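Alcohol dehydrogenase, zinc-containing (Streptococcus pneumoniae serotype 2, PDB 5YLN) probably catalyses the NAD+-dependent, zinc-requiring oxidation of alcohols to aldehydes or ketones, as a member of the zinc-containing alcohol dehydrogenase family. Local coordinates at residues Ala253-Asp256 and Phe257-Ile261; Asp283-Trp286 and Ile287-Ile290; Cys97-Cys100 and Lys101-Ile104; Thr299-Thr302 and Pro303-Leu306. All blocks are in the same frame, centred on the assembly; numbering follows the deposited sequence.

How the contacts relate
From the N terminus the chain first reaches contact 3, the tight turn of C97-I104 that carries two of the four cysteines of one zinc site. Contact 1 follows on helix 252-261 of the nucleotide-binding-type domain, contact 2 on helix 282-285 and the loop to strand 291-293, and contact 4 where a turn starts helix 302-310. Each closes only a turn or two of continuous chain, and the four run in series without nesting or crossing. Contacts 1 and 2 meet where Q259 OE1 lies 3.6 Å from L285 CD1; contacts 3 and 4 meet where G103 O lies 3.7 Å from N300 CB. Contacts 1, 2 and 3 all touch the second subunit; contact 4 does not.

Contact 1 of 4, residues Ala253-Asp256 and Phe257-Ile261; sequences ATFD and FCQKI
D256 carries CG anti to its own N, while Q259 takes chi1 74°, its CG lodged between backbone N and carbonyl carbon before the chain runs on extended; one helical turn apart, the carboxylate and the amide are thereby brought together. Q259 NE2 gives D256 OD1 a hydrogen bond of 3.0 Å that is nearly straight at 164°. It arrives on the anti lone pair of OD1, and the oxygen lies in the amide plane, although the carboxylate and amide planes stand 84° apart. K260 NZ lies 3.1 Å from the same D256 OD1, a salt bridge whose hydrogen bond is weak. OD1 thus has two partners, and the nearby ammonium would favour a charged carboxylate.

The amide is fixed at both ends from outside: E279 O takes a second bond from Q259 NE2, and D281 N donates to Q259 OE1. F255 CE2 approaches that oxygen obliquely, 3.9 Å from Q259 OE1, and the F255 ring also packs on L282 of the second subunit.

Beneath the side chains run i to i+4 backbone bonds, F257 N to A253 O at 2.8 Å and C258 N to T254 O at 3.0 Å. The F257 ring packs on A229, I230 and I233 of helix 226-236 and on I178, and C258 packs on strands 174-178 and 242-247, the pattern of an amphipathic helix flanking the parallel sheet of a Rossmann-type domain.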
ATOM      1  N   ALA A 253       1.046 -15.398  10.887  1.00 36.26           N
ATOM      2  CA  ALA A 253       0.772 -14.862  12.218  1.00 45.23           C
ATOM      3  C   ALA A 253       1.332 -13.453  12.364  1.00 42.03           C
ATOM      4  O   ALA A 253       0.659 -12.566  12.897  1.00 45.07           O
ATOM      5  CB  ALA A 253       1.341 -15.778  13.302  1.00 39.90           C
ATOM      6  N   THR A 254       2.546 -13.221  11.875  1.00 38.07           N
ATOM      7  CA  THR A 254       3.117 -11.891  12.006  1.00 38.84           C
ATOM      8  C   THR A 254       2.392 -10.897  11.106  1.00 40.68           C
ATOM      9  O   THR A 254       2.143  -9.755  11.513  1.00 37.55           O
ATOM     10  CB  THR A 254       4.625 -11.926  11.729  1.00 42.11           C
ATOM     11  OG1 THR A 254       4.888 -12.548  10.462  1.00 45.54           O
ATOM     12  CG2 THR A 254       5.353 -12.710  12.832  1.00 43.20           C
ATOM     13  N   PHE A 255       2.026 -11.304   9.890  1.00 37.46           N
ATOM     14  CA  PHE A 255       1.215 -10.409   9.080  1.00 34.91           C
ATOM     15  C   PHE A 255      -0.084 -10.090   9.794  1.00 46.50           C
ATOM     16  O   PHE A 255      -0.547  -8.942   9.777  1.00 52.22           O
ATOM     17  CB  PHE A 255       0.912 -10.994   7.703  1.00 32.63           C
ATOM     18  CG  PHE A 255       0.002 -10.107   6.872  1.00 39.17           C
ATOM     19  CD1 PHE A 255       0.522  -9.040   6.135  1.00 43.29           C
ATOM     20  CD2 PHE A 255      -1.377 -10.303   6.866  1.00 40.07           C
ATOM     21  CE1 PHE A 255      -0.301  -8.212   5.394  1.00 43.01           C
ATOM     22  CE2 PHE A 255      -2.211  -9.480   6.119  1.00 43.13           C
ATOM     23  CZ  PHE A 255      -1.667  -8.432   5.386  1.00 43.84           C
ATOM     24  N   ASP A 256      -0.672 -11.090  10.451  1.00 40.09           N
ATOM     25  CA  ASP A 256      -1.932 -10.866  11.140  1.00 38.85           C
ATOM     26  C   ASP A 256      -1.763  -9.903  12.312  1.00 42.12           C
ATOM     27  O   ASP A 256      -2.610  -9.028  12.534  1.00 39.97           O
ATOM     28  CB  ASP A 256      -2.505 -12.192  11.624  1.00 44.12           C
ATOM     29  CG  ASP A 256      -3.834 -12.014  12.311  1.00 56.49           C
ATOM     30  OD1 ASP A 256      -4.767 -11.473  11.671  1.00 55.83           O
ATOM     31  OD2 ASP A 256      -3.939 -12.390  13.496  1.00 67.98           O
ATOM     32  N   PHE A 257      -0.679 -10.060  13.079  1.00 34.21           N
ATOM     33  CA  PHE A 257      -0.377  -9.139  14.171  1.00 35.61           C
ATOM     34  C   PHE A 257      -0.269  -7.699  13.659  1.00 35.33           C
ATOM     35  O   PHE A 257      -0.861  -6.772  14.227  1.00 35.98           O
ATOM     36  CB  PHE A 257       0.926  -9.566  14.846  1.00 32.25           C
ATOM     37  CG  PHE A 257       1.189  -8.901  16.162  1.00 37.60           C
ATOM     38  CD1 PHE A 257       0.690  -9.443  17.342  1.00 44.17           C
ATOM     39  CD2 PHE A 257       1.959  -7.760  16.234  1.00 36.44           C
ATOM     40  CE1 PHE A 257       0.943  -8.823  18.564  1.00 49.70           C
ATOM     41  CE2 PHE A 257       2.218  -7.146  17.435  1.00 31.58           C
ATOM     42  CZ  PHE A 257       1.710  -7.664  18.603  1.00 31.36           C
ATOM     43  N   CYS A 258       0.485  -7.505  12.574  1.00 32.38           N
ATOM     44  CA  CYS A 258       0.673  -6.175  12.003  1.00 37.68           C
ATOM     45  C   CYS A 258      -0.655  -5.513  11.675  1.00 43.44           C
ATOM     46  O   CYS A 258      -0.832  -4.309  11.911  1.00 42.05           O
ATOM     47  CB  CYS A 258       1.533  -6.265  10.747  1.00 37.98           C
ATOM     48  SG  CYS A 258       3.276  -6.418  11.100  1.00 42.31           S
ATOM     49  N   GLN A 259      -1.606  -6.277  11.131  1.00 40.84           N
ATOM     50  CA  GLN A 259      -2.840  -5.643  10.695  1.00 38.34           C
ATOM     51  C   GLN A 259      -3.747  -5.332  11.876  1.00 35.93           C
ATOM     52  O   GLN A 259      -4.651  -4.505  11.744  1.00 36.59           O
ATOM     53  CB  GLN A 259      -3.547  -6.493   9.629  1.00 34.73           C
ATOM     54  CG  GLN A 259      -4.219  -7.735  10.108  1.00 40.91           C
ATOM     55  CD  GLN A 259      -4.937  -8.475   8.975  1.00 51.08           C
ATOM     56  OE1 GLN A 259      -5.233  -7.898   7.919  1.00 38.24           O
ATOM     57  NE2 GLN A 259      -5.219  -9.762   9.196  1.00 57.02           N
ATOM     58  N   LYS A 260      -3.478  -5.919  13.040  1.00 35.38           N
ATOM     59  CA  LYS A 260      -4.236  -5.609  14.244  1.00 33.00           C
ATOM     60  C   LYS A 260      -3.733  -4.371  14.994  1.00 37.34           C
ATOM     61  O   LYS A 260      -4.471  -3.822  15.821  1.00 34.61           O
ATOM     62  CB  LYS A 260      -4.233  -6.826  15.171  1.00 35.97           C
ATOM     63  CG  LYS A 260      -5.046  -7.983  14.586  1.00 37.33           C
ATOM     64  CD  LYS A 260      -5.521  -8.923  15.677  1.00 45.56           C
ATOM     65  CE  LYS A 260      -6.718  -9.768  15.229  1.00 44.90           C
ATOM     66  NZ  LYS A 260      -6.626 -10.151  13.795  1.00 54.26           N
ATOM     67  N   ILE A 261      -2.510  -3.910  14.742  1.00 33.89           N
ATOM     68  CA  ILE A 261      -1.941  -2.820  15.528  1.00 32.43           C
ATOM     69  C   ILE A 261      -1.767  -1.548  14.728  1.00 32.85           C
ATOM     70  O   ILE A 261      -1.435  -0.509  15.314  1.00 32.02           O
ATOM     71  CB  ILE A 261      -0.595  -3.222  16.168  1.00 37.83           C
ATOM     72  CG1 ILE A 261       0.445  -3.590  15.092  1.00 34.16           C
ATOM     73  CG2 ILE A 261      -0.816  -4.356  17.149  1.00 34.28           C
ATOM     74  CD1 ILE A 261       1.941  -3.477  15.542  1.00 31.97           C
TER

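Contact 2 of 4, residues Asp283-Trp286 and Ile287-Ile290; sequences DKLW and IRNI
L285 O accepts a 3.1 Å hydrogen bond from R288 N, with an N-H...O angle of 154°. The donor stands well above the carbonyl plane, 71° out of it, so the bond does not lie on a lone pair; it spans L285 to R288, an i to i+3 turn. N289 then takes positive phi and psi, which turn the chain toward strand 291-293.

Among the side chains, W286 and I287 make a CH-pi contact between neighbours. The W286 indole has CG set between its N and carbonyl carbon (chi1 82°), which lays one ring face against I287, its backbone N as well as its CB. I287 CB stands over the face of the six-membered ring, 4.0 Å from its centroid and close to the ring normal, and CG1 continues over the CZ2 and CH2 atoms. On another side of the turn L285 divides its branches: CD2 meets the aliphatic part of R288, 3.7 Å from R288 CD, while CD1 lies 3.7 Å from I290 CD1. The extended R288 chain carries its guanidinium onward, where NE bonds to I262 O.

Polar atoms of the turn are shared with the second subunit. T294 OG1 of that subunit bonds to L285 O and to I290 N, and N289 OD1 accepts from H107 NE2 and L296 N of the second subunit. The chemistry implies a turn held within the chain by one backbone bond and apolar packing, with L285 O, I290 N and N289 OD1 bonded across the dimer interface, while R288 NE stays within the chain.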
ATOM      1  N   ASP A 283     -12.587  -6.447   5.572  1.00 46.90           N
ATOM      2  CA  ASP A 283     -13.861  -6.091   6.195  1.00 46.60           C
ATOM      3  C   ASP A 283     -13.664  -5.076   7.316  1.00 43.59           C
ATOM      4  O   ASP A 283     -14.513  -4.202   7.517  1.00 45.84           O
ATOM      5  CB  ASP A 283     -14.599  -7.342   6.711  1.00 44.12           C
ATOM      6  CG  ASP A 283     -13.721  -8.274   7.565  1.00 43.08           C
ATOM      7  OD1 ASP A 283     -12.522  -8.438   7.261  1.00 42.00           O
ATOM      8  OD2 ASP A 283     -14.250  -8.869   8.534  1.00 44.60           O
ATOM      9  N   LYS A 284     -12.537  -5.144   8.023  1.00 39.59           N
ATOM     10  CA  LYS A 284     -12.271  -4.202   9.102  1.00 40.47           C
ATOM     11  C   LYS A 284     -11.436  -3.011   8.647  1.00 44.41           C
ATOM     12  O   LYS A 284     -11.566  -1.916   9.210  1.00 41.37           O
ATOM     13  CB  LYS A 284     -11.547  -4.908  10.259  1.00 42.25           C
ATOM     14  CG  LYS A 284     -12.176  -6.254  10.709  1.00 46.18           C
ATOM     15  CD  LYS A 284     -13.657  -6.120  11.043  1.00 51.56           C
ATOM     16  CE  LYS A 284     -14.253  -7.467  11.478  1.00 64.59           C
ATOM     17  NZ  LYS A 284     -15.739  -7.486  11.334  1.00 65.96           N
ATOM     18  N   LEU A 285     -10.574  -3.203   7.651  1.00 38.36           N
ATOM     19  CA  LEU A 285      -9.547  -2.226   7.349  1.00 40.65           C
ATOM     20  C   LEU A 285      -9.884  -1.342   6.157  1.00 38.33           C
ATOM     21  O   LEU A 285      -9.170  -0.361   5.918  1.00 41.40           O
ATOM     22  CB  LEU A 285      -8.210  -2.940   7.112  1.00 35.74           C
ATOM     23  CG  LEU A 285      -7.686  -3.641   8.374  1.00 42.90           C
ATOM     24  CD1 LEU A 285      -6.489  -4.530   8.039  1.00 40.01           C
ATOM     25  CD2 LEU A 285      -7.318  -2.632   9.484  1.00 37.30           C
ATOM     26  N   TRP A 286     -10.938  -1.656   5.399  1.00 40.04           N
ATOM     27  CA  TRP A 286     -11.313  -0.768   4.303  1.00 43.09           C
ATOM     28  C   TRP A 286     -11.563   0.653   4.810  1.00 42.92           C
ATOM     29  O   TRP A 286     -11.213   1.626   4.125  1.00 39.41           O
ATOM     30  CB  TRP A 286     -12.538  -1.320   3.556  1.00 45.83           C
ATOM     31  CG  TRP A 286     -13.844  -0.994   4.214  1.00 49.86           C
ATOM     32  CD1 TRP A 286     -14.537  -1.773   5.079  1.00 51.10           C
ATOM     33  CD2 TRP A 286     -14.600   0.215   4.069  1.00 47.01           C
ATOM     34  NE1 TRP A 286     -15.671  -1.131   5.494  1.00 46.30           N
ATOM     35  CE2 TRP A 286     -15.740   0.091   4.883  1.00 47.78           C
ATOM     36  CE3 TRP A 286     -14.416   1.395   3.334  1.00 41.09           C
ATOM     37  CZ2 TRP A 286     -16.704   1.100   4.987  1.00 46.73           C
ATOM     38  CZ3 TRP A 286     -15.374   2.402   3.439  1.00 36.05           C
ATOM     39  CH2 TRP A 286     -16.497   2.246   4.266  1.00 44.18           C
ATOM     40  N   ILE A 287     -12.087   0.790   6.036  1.00 40.35           N
ATOM     41  CA  ILE A 287     -12.427   2.104   6.579  1.00 39.94           C
ATOM     42  C   ILE A 287     -11.268   2.757   7.307  1.00 41.89           C
ATOM     43  O   ILE A 287     -11.340   3.960   7.585  1.00 38.34           O
ATOM     44  CB  ILE A 287     -13.627   2.024   7.546  1.00 44.63           C
ATOM     45  CG1 ILE A 287     -14.383   3.365   7.597  1.00 45.96           C
ATOM     46  CG2 ILE A 287     -13.163   1.572   8.936  1.00 46.16           C
ATOM     47  CD1 ILE A 287     -15.464   3.446   8.686  1.00 37.41           C
ATOM     48  N   ARG A 288     -10.182   2.023   7.585  1.00 43.27           N
ATOM     49  CA  ARG A 288      -9.126   2.510   8.463  1.00 35.98           C
ATOM     50  C   ARG A 288      -8.062   3.348   7.749  1.00 36.22           C
ATOM     51  O   ARG A 288      -7.154   3.869   8.410  1.00 37.10           O
ATOM     52  CB  ARG A 288      -8.467   1.321   9.181  1.00 42.48           C
ATOM     53  CG  ARG A 288      -7.692   1.685  10.447  1.00 49.90           C
ATOM     54  CD  ARG A 288      -7.585   0.504  11.393  1.00 53.43           C
ATOM     55  NE  ARG A 288      -6.821   0.776  12.615  1.00 55.31           N
ATOM     56  CZ  ARG A 288      -7.304   1.409  13.685  1.00 47.76           C
ATOM     57  NH1 ARG A 288      -8.544   1.883  13.681  1.00 35.70           N
ATOM     58  NH2 ARG A 288      -6.546   1.586  14.761  1.00 41.39           N
ATOM     59  N   ASN A 289      -8.135   3.475   6.429  1.00 27.84           N
ATOM     60  CA  ASN A 289      -7.166   4.253   5.662  1.00 27.73           C
ATOM     61  C   ASN A 289      -5.734   3.732   5.822  1.00 31.96           C
ATOM     62  O   ASN A 289      -4.805   4.484   6.126  1.00 36.65           O
ATOM     63  CB  ASN A 289      -7.230   5.735   6.054  1.00 27.08           C
ATOM     64  CG  ASN A 289      -8.526   6.379   5.659  1.00 42.72           C
ATOM     65  OD1 ASN A 289      -9.607   5.924   6.048  1.00 40.18           O
ATOM     66  ND2 ASN A 289      -8.434   7.440   4.877  1.00 33.71           N
ATOM     67  N   ILE A 290      -5.534   2.451   5.565  1.00 34.82           N
ATOM     68  CA  ILE A 290      -4.219   1.849   5.755  1.00 31.53           C
ATOM     69  C   ILE A 290      -3.615   1.466   4.411  1.00 33.96           C
ATOM     70  O   ILE A 290      -4.282   1.421   3.376  1.00 36.13           O
ATOM     71  CB  ILE A 290      -4.266   0.639   6.697  1.00 34.22           C
ATOM     72  CG1 ILE A 290      -5.118  -0.462   6.066  1.00 34.33           C
ATOM     73  CG2 ILE A 290      -4.743   1.052   8.097  1.00 32.32           C
ATOM     74  CD1 ILE A 290      -4.612  -1.829   6.357  1.00 46.94           C
TER

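Contact 3 of 4, residues Cys97-Cys100 and Lys101-Ile104; sequences CYYC and KKGI. With ZN (zinc ion), chain F.
Backbone bonds close the turn, starting with K101 N, which reaches C97 O at 3.0 Å, nearly along the C=O axis, as K101 to I104 fold back over C97-C100. Y99 O is the acceptor for I104 N at 3.0 Å and more weakly for K102 N, while G103 N bonds to C100 O from above its carbonyl plane. G103 turns the chain at a positive phi (78°), a conformation that suits glycine.

Metal bonds hold the other side: C97 SG and C100 SG bind the zinc ion at 2.4 and 2.2 Å, respectively. C94 and C108 complete the four-thiolate site. C97 SG also accepts a hydrogen bond from C100 N (3.4 Å, 168°), which would draw charge from the sulfur and fixes the second cysteine relative to the first.

Carbon contacts come from the K102 stem and from I104. K102 keeps its chain extended to CE, which comes obliquely to the Y98 ring, 3.5 Å from Y98 CE1. On the other ring I104 CD1 lies 4.3 Å from Y99 CD1. R240 of the second subunit makes a cation-pi contact with Y98 and packs on Y99.

C97 and C100 are the second and third ligands of the site, after C94 and before C108, as in the structural-zinc lobe of zinc-containing alcohol dehydrogenases.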
ATOM      1  N   CYS A  97      17.056  -0.925 -18.904  1.00 45.19           N
ATOM      2  CA  CYS A  97      15.760  -1.479 -19.270  1.00 39.54           C
ATOM      3  C   CYS A  97      14.624  -0.661 -18.648  1.00 36.38           C
ATOM      4  O   CYS A  97      14.842   0.310 -17.924  1.00 30.77           O
ATOM      5  CB  CYS A  97      15.663  -2.934 -18.832  1.00 33.67           C
ATOM      6  SG  CYS A  97      15.538  -3.059 -17.034  1.00 36.85           S
ATOM      7  N   TYR A  98      13.392  -1.107 -18.900  1.00 38.20           N
ATOM      8  CA  TYR A  98      12.206  -0.404 -18.425  1.00 35.31           C
ATOM      9  C   TYR A  98      12.266  -0.163 -16.914  1.00 40.40           C
ATOM     10  O   TYR A  98      11.969   0.940 -16.437  1.00 34.31           O
ATOM     11  CB  TYR A  98      10.956  -1.202 -18.827  1.00 37.42           C
ATOM     12  CG  TYR A  98       9.644  -0.619 -18.360  1.00 44.98           C
ATOM     13  CD1 TYR A  98       9.156  -0.896 -17.091  1.00 44.48           C
ATOM     14  CD2 TYR A  98       8.889   0.202 -19.189  1.00 56.40           C
ATOM     15  CE1 TYR A  98       7.965  -0.367 -16.652  1.00 46.53           C
ATOM     16  CE2 TYR A  98       7.682   0.739 -18.758  1.00 57.84           C
ATOM     17  CZ  TYR A  98       7.229   0.445 -17.486  1.00 54.29           C
ATOM     18  OH  TYR A  98       6.044   0.966 -17.033  1.00 54.41           O
ATOM     19  N   TYR A  99      12.685  -1.177 -16.143  1.00 38.16           N
ATOM     20  CA  TYR A  99      12.648  -1.038 -14.691  1.00 31.25           C
ATOM     21  C   TYR A  99      13.901  -0.384 -14.140  1.00 34.88           C
ATOM     22  O   TYR A  99      13.818   0.340 -13.144  1.00 40.66           O
ATOM     23  CB  TYR A  99      12.388  -2.398 -14.025  1.00 30.79           C
ATOM     24  CG  TYR A  99      10.952  -2.799 -14.224  1.00 38.91           C
ATOM     25  CD1 TYR A  99       9.928  -1.965 -13.770  1.00 34.86           C
ATOM     26  CD2 TYR A  99      10.610  -3.970 -14.908  1.00 31.82           C
ATOM     27  CE1 TYR A  99       8.599  -2.300 -13.965  1.00 38.32           C
ATOM     28  CE2 TYR A  99       9.289  -4.310 -15.111  1.00 38.27           C
ATOM     29  CZ  TYR A  99       8.286  -3.460 -14.642  1.00 42.52           C
ATOM     30  OH  TYR A  99       6.973  -3.772 -14.829  1.00 42.57           O
ATOM     31  N   CYS A 100      15.062  -0.624 -14.756  1.00 34.46           N
ATOM     32  CA  CYS A 100      16.279   0.070 -14.335  1.00 35.85           C
ATOM     33  C   CYS A 100      16.152   1.579 -14.526  1.00 34.04           C
ATOM     34  O   CYS A 100      16.685   2.365 -13.731  1.00 32.94           O
ATOM     35  CB  CYS A 100      17.488  -0.458 -15.107  1.00 35.22           C
ATOM     36  SG  CYS A 100      18.123  -2.054 -14.509  1.00 35.41           S
ATOM     37  N   LYS A 101      15.473   2.003 -15.588  1.00 35.28           N
ATOM     38  CA  LYS A 101      15.254   3.432 -15.777  1.00 49.81           C
ATOM     39  C   LYS A 101      14.424   4.037 -14.648  1.00 49.13           C
ATOM     40  O   LYS A 101      14.540   5.235 -14.383  1.00 47.46           O
ATOM     41  CB  LYS A 101      14.605   3.681 -17.141  1.00 45.96           C
ATOM     42  CG  LYS A 101      15.608   3.596 -18.293  1.00 49.83           C
ATOM     43  CD  LYS A 101      16.716   4.640 -18.114  1.00 59.12           C
ATOM     44  CE  LYS A 101      17.632   4.710 -19.314  1.00 60.66           C
ATOM     45  NZ  LYS A 101      16.859   4.788 -20.580  1.00 63.35           N
ATOM     46  N   LYS A 102      13.624   3.231 -13.953  1.00 50.90           N
ATOM     47  CA  LYS A 102      12.867   3.688 -12.799  1.00 45.01           C
ATOM     48  C   LYS A 102      13.632   3.548 -11.488  1.00 40.87           C
ATOM     49  O   LYS A 102      13.115   3.961 -10.447  1.00 45.97           O
ATOM     50  CB  LYS A 102      11.543   2.921 -12.695  1.00 41.42           C
ATOM     51  CG  LYS A 102      10.578   3.150 -13.859  1.00 51.17           C
ATOM     52  CD  LYS A 102       9.333   2.273 -13.722  1.00 53.09           C
ATOM     53  CE  LYS A 102       8.312   2.570 -14.813  1.00 61.53           C
ATOM     54  NZ  LYS A 102       7.676   3.911 -14.648  1.00 68.34           N
ATOM     55  N   GLY A 103      14.848   3.001 -11.501  1.00 39.45           N
ATOM     56  CA  GLY A 103      15.529   2.698 -10.254  1.00 39.96           C
ATOM     57  C   GLY A 103      15.047   1.441  -9.545  1.00 34.12           C
ATOM     58  O   GLY A 103      15.479   1.170  -8.414  1.00 32.46           O
ATOM     59  N   ILE A 104      14.194   0.646 -10.188  1.00 31.29           N
ATOM     60  CA  ILE A 104      13.655  -0.576  -9.604  1.00 32.42           C
ATOM     61  C   ILE A 104      14.543  -1.741 -10.029  1.00 33.01           C
ATOM     62  O   ILE A 104      14.130  -2.607 -10.806  1.00 30.73           O
ATOM     63  CB  ILE A 104      12.184  -0.773 -10.020  1.00 34.93           C
ATOM     64  CG1 ILE A 104      11.389   0.515  -9.738  1.00 31.95           C
ATOM     65  CG2 ILE A 104      11.546  -1.951  -9.295  1.00 27.91           C
ATOM     66  CD1 ILE A 104       9.984   0.447 -10.255  1.00 39.48           C
TER
HETATM   67 ZN    ZN F 402      17.732  -3.413 -16.230  0.71 39.83          ZN

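Contact 4 of 4, residues Thr299-Thr302 and Pro303-Leu306; sequences TNTT and PQLL
A type I beta turn, T299 to T302, leads straight into the first turn of helix 302-310, and T301 and L305 meet across that junction. L305 N gives T301 O a hydrogen bond of 2.9 Å at 159°, and Q304 N adds a weak one to the same oxygen. One residue on, L306 N reaches T302 O at 2.9 Å, so the i to i+4 pattern is established at once.

The side chain of T302 looks backward along the chain. Its OG1, anti to the carbonyl carbon (chi1 -58°), donates to T299 O over 2.9 Å, and T302 N also bonds to T299 O; both come from the same face of the carbonyl plane, so one oxygen is gripped twice, which closes the turn as the helix starts. P303 follows within the first helical turn, where its nitrogen has no hydrogen to give, and its CD lies 3.4 Å from N300 O.

The loop that follows strand 291-293, the outermost strand of the parallel sheet within this chain, here runs against helix 157-165. L305 sets its CD1 3.7 Å from T301 OG1, while that hydroxyl is hydrogen-bonded to E161 OE2; the carboxylate is also bound by T299 N through OE1. T299 OG1 bonds to S89 OG, tying the turn to a second part of the chain. L306 curls its CG to 3.3 Å from T302 O, and its side chain packs on P141 and L152, with L305 resting on Y160 and L152.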
ATOM      1  N   THR A 299      18.448  -1.886  -3.926  1.00 29.44           N
ATOM      2  CA  THR A 299      19.756  -1.321  -3.574  1.00 29.10           C
ATOM      3  C   THR A 299      20.056  -0.013  -4.308  1.00 31.05           C
ATOM      4  O   THR A 299      21.209   0.436  -4.335  1.00 33.81           O
ATOM      5  CB  THR A 299      20.927  -2.324  -3.742  1.00 37.19           C
ATOM      6  OG1 THR A 299      21.228  -2.543  -5.123  1.00 42.14           O
ATOM      7  CG2 THR A 299      20.588  -3.649  -3.108  1.00 32.95           C
ATOM      8  N   ASN A 300      19.033   0.676  -4.829  1.00 39.71           N
ATOM      9  CA  ASN A 300      19.269   2.015  -5.355  1.00 27.31           C
ATOM     10  C   ASN A 300      19.729   2.996  -4.268  1.00 30.82           C
ATOM     11  O   ASN A 300      20.360   4.010  -4.589  1.00 31.81           O
ATOM     12  CB  ASN A 300      18.009   2.529  -6.060  1.00 40.78           C
ATOM     13  CG  ASN A 300      16.798   2.536  -5.157  1.00 45.93           C
ATOM     14  OD1 ASN A 300      16.491   1.548  -4.500  1.00 56.90           O
ATOM     15  ND2 ASN A 300      16.116   3.662  -5.105  1.00 46.64           N
ATOM     16  N   THR A 301      19.453   2.715  -2.991  1.00 38.76           N
ATOM     17  CA  THR A 301      19.861   3.615  -1.912  1.00 34.93           C
ATOM     18  C   THR A 301      21.281   3.369  -1.417  1.00 31.51           C
ATOM     19  O   THR A 301      21.767   4.171  -0.612  1.00 35.34           O
ATOM     20  CB  THR A 301      18.911   3.519  -0.702  1.00 36.04           C
ATOM     21  OG1 THR A 301      18.984   2.207  -0.127  1.00 39.35           O
ATOM     22  CG2 THR A 301      17.461   3.826  -1.110  1.00 26.14           C
ATOM     23  N   THR A 302      21.945   2.294  -1.865  1.00 34.12           N
ATOM     24  CA  THR A 302      23.316   1.993  -1.439  1.00 26.44           C
ATOM     25  C   THR A 302      24.247   3.207  -1.395  1.00 34.31           C
ATOM     26  O   THR A 302      24.964   3.360  -0.395  1.00 38.77           O
ATOM     27  CB  THR A 302      23.907   0.893  -2.336  1.00 29.05           C
ATOM     28  OG1 THR A 302      23.081  -0.275  -2.283  1.00 38.71           O
ATOM     29  CG2 THR A 302      25.328   0.526  -1.872  1.00 31.47           C
ATOM     30  N   PRO A 303      24.286   4.103  -2.396  1.00 38.36           N
ATOM     31  CA  PRO A 303      25.119   5.318  -2.246  1.00 41.50           C
ATOM     32  C   PRO A 303      24.728   6.192  -1.064  1.00 38.21           C
ATOM     33  O   PRO A 303      25.603   6.747  -0.378  1.00 31.67           O
ATOM     34  CB  PRO A 303      24.894   6.069  -3.569  1.00 39.12           C
ATOM     35  CG  PRO A 303      24.439   5.042  -4.522  1.00 40.80           C
ATOM     36  CD  PRO A 303      23.658   4.042  -3.727  1.00 42.34           C
ATOM     37  N   GLN A 304      23.427   6.366  -0.830  1.00 31.41           N
ATOM     38  CA  GLN A 304      22.986   7.197   0.285  1.00 32.60           C
ATOM     39  C   GLN A 304      23.321   6.540   1.623  1.00 36.58           C
ATOM     40  O   GLN A 304      23.704   7.224   2.582  1.00 37.27           O
ATOM     41  CB  GLN A 304      21.484   7.488   0.160  1.00 32.42           C
ATOM     42  CG  GLN A 304      20.883   8.301   1.311  1.00 39.56           C
ATOM     43  CD  GLN A 304      19.342   8.419   1.244  1.00 49.35           C
ATOM     44  OE1 GLN A 304      18.654   7.570   0.655  1.00 48.97           O
ATOM     45  NE2 GLN A 304      18.802   9.478   1.862  1.00 38.60           N
ATOM     46  N   LEU A 305      23.211   5.213   1.699  1.00 32.75           N
ATOM     47  CA  LEU A 305      23.557   4.521   2.937  1.00 33.63           C
ATOM     48  C   LEU A 305      25.049   4.574   3.193  1.00 25.98           C
ATOM     49  O   LEU A 305      25.476   4.705   4.342  1.00 30.92           O
ATOM     50  CB  LEU A 305      23.088   3.061   2.903  1.00 32.59           C
ATOM     51  CG  LEU A 305      21.585   2.770   2.879  1.00 34.62           C
ATOM     52  CD1 LEU A 305      21.357   1.293   2.540  1.00 33.02           C
ATOM     53  CD2 LEU A 305      20.943   3.120   4.199  1.00 29.14           C
ATOM     54  N   LEU A 306      25.860   4.453   2.141  1.00 30.60           N
ATOM     55  CA  LEU A 306      27.300   4.632   2.295  1.00 34.61           C
ATOM     56  C   LEU A 306      27.620   6.009   2.877  1.00 46.21           C
ATOM     57  O   LEU A 306      28.424   6.132   3.810  1.00 45.19           O
ATOM     58  CB  LEU A 306      28.000   4.444   0.954  1.00 32.94           C
ATOM     59  CG  LEU A 306      28.173   3.025   0.406  1.00 40.32           C
ATOM     60  CD1 LEU A 306      28.567   3.119  -1.061  1.00 35.47           C
ATOM     61  CD2 LEU A 306      29.231   2.259   1.204  1.00 34.22           C
TER